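Local coordinates for putative fimbrial associated sortase-like protein (Corynebacterium diphtheriae, PDB 6BWE), which is a pilus-type (class C) sortase that probably joins pilin subunits by transpeptidation, here as the extracytoplasmic catalytic domain of a membrane protein, at residues G95-T98 against A99-E102. The protein carries 2 engineered substitutions. Residues are numbered along the deposited sequence; the frame is centred on the assembly and turned at random.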
loop_
_atom_site.group_PDB
_atom_site.type_symbol
_atom_site.label_atom_id
_atom_site.label_comp_id
_atom_site.label_asym_id
_atom_site.label_seq_id
_atom_site.Cartn_x
_atom_site.Cartn_y
_atom_site.Cartn_z
ATOM N N GLY A 95 2.198 -2.973 -14.148
ATOM C CA GLY A 95 3.493 -3.347 -13.622
ATOM C C GLY A 95 4.665 -2.640 -14.242
ATOM O O GLY A 95 4.524 -1.767 -15.142
ATOM N N THR A 96 5.844 -3.074 -13.809
ATOM C CA THR A 96 7.110 -2.436 -14.195
ATOM C C THR A 96 8.143 -3.513 -14.511
ATOM O O THR A 96 9.312 -3.341 -14.205
ATOM C CB THR A 96 7.625 -1.471 -13.074
ATOM O OG1 THR A 96 7.675 -2.170 -11.824
ATOM C CG2 THR A 96 6.715 -0.322 -12.952
ATOM N N ASP A 97 7.725 -4.581 -15.189
ATOM C CA ASP A 97 8.678 -5.564 -15.713
ATOM C C ASP A 97 9.668 -4.901 -16.695
ATOM O O ASP A 97 9.356 -3.946 -17.416
ATOM C CB ASP A 97 8.002 -6.711 -16.470
ATOM C CG ASP A 97 7.128 -7.590 -15.585
ATOM O OD1 ASP A 97 7.315 -7.631 -14.349
ATOM O OD2 ASP A 97 6.250 -8.266 -16.160
ATOM N N THR A 98 10.868 -5.443 -16.712
ATOM C CA THR A 98 11.928 -4.984 -17.629
ATOM C C THR A 98 11.418 -4.903 -19.065
ATOM O O THR A 98 11.562 -3.879 -19.743
ATOM C CB THR A 98 13.121 -5.957 -17.570
ATOM O OG1 THR A 98 13.514 -6.076 -16.218
ATOM C CG2 THR A 98 14.339 -5.463 -18.407
ATOM N N ALA A 99 10.785 -5.983 -19.526
ATOM C CA ALA A 99 10.341 -6.026 -20.931
ATOM C C ALA A 99 9.304 -4.940 -21.222
ATOM O O ALA A 99 9.379 -4.238 -22.256
ATOM C CB ALA A 99 9.843 -7.415 -21.312
ATOM N N THR A 100 8.400 -4.707 -20.267
ATOM C CA THR A 100 7.354 -3.682 -20.415
ATOM C C THR A 100 7.960 -2.301 -20.649
ATOM O O THR A 100 7.540 -1.574 -21.547
ATOM C CB THR A 100 6.468 -3.639 -19.162
ATOM O OG1 THR A 100 5.881 -4.917 -18.954
ATOM C CG2 THR A 100 5.410 -2.589 -19.243
ATOM N N LEU A 101 8.975 -1.963 -19.859
ATOM C CA LEU A 101 9.569 -0.639 -19.919
ATOM C C LEU A 101 10.504 -0.430 -21.143
ATOM O O LEU A 101 10.930 0.692 -21.425
ATOM C CB LEU A 101 10.288 -0.341 -18.609
ATOM C CG LEU A 101 9.400 -0.445 -17.352
ATOM C CD1 LEU A 101 10.274 -0.240 -16.139
ATOM C CD2 LEU A 101 8.257 0.543 -17.383
ATOM N N GLU A 102 10.777 -1.485 -21.912
ATOM C CA GLU A 102 11.412 -1.327 -23.223
ATOM C C GLU A 102 10.404 -0.912 -24.290
ATOM O O GLU A 102 10.804 -0.407 -25.327
ATOM C CB GLU A 102 12.137 -2.594 -23.639
ATOM C CG GLU A 102 13.277 -2.942 -22.680
ATOM C CD GLU A 102 14.077 -4.146 -23.089
ATOM O OE1 GLU A 102 14.029 -4.526 -24.279
ATOM O OE2 GLU A 102 14.769 -4.723 -22.213
HETATM O O HOH W 1 5.052 -5.056 -16.304
#
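L101 folds back over the carbonyl of D97. Its backbone N donates to D97 O at 3.2 Å, and the bond is fairly straight, with 157° at the hydrogen. The side chain covers the same oxygen. L101 CG lies 3.5 Å from D97 O, and the CD1 branch reaches on to T96 O at 3.8 Å. L101 CG stands beside its own backbone N (chi1 -57°), which turns the isobutyl group back along the incoming chain.

T98 and E102 lie side by side one turn apart and point the same way. The methyl CG2 of T98 is 3.9 Å from E102 OE2, while E102 CG rests 3.5 Å from T98 O. The backbone bond from E102 N to T98 O is weak, and the same N-H also donates to A99 O, one residue nearer.

This is the start of the short helix 98-103, just after strand 88-94 of the sortase beta-barrel. L101 leans on T125 and on H127, the predicted catalytic histidine, so this turn packs beside the probable active site.

D97 and T100 are linked by a water. It accepts from D97 N at 2.9 Å and lies 2.8 Å from T100 OG1, to which it is also hydrogen-bonded. The D97 carboxylate is turned to other partners. Its two oxygens form salt bridges with R75 and K56.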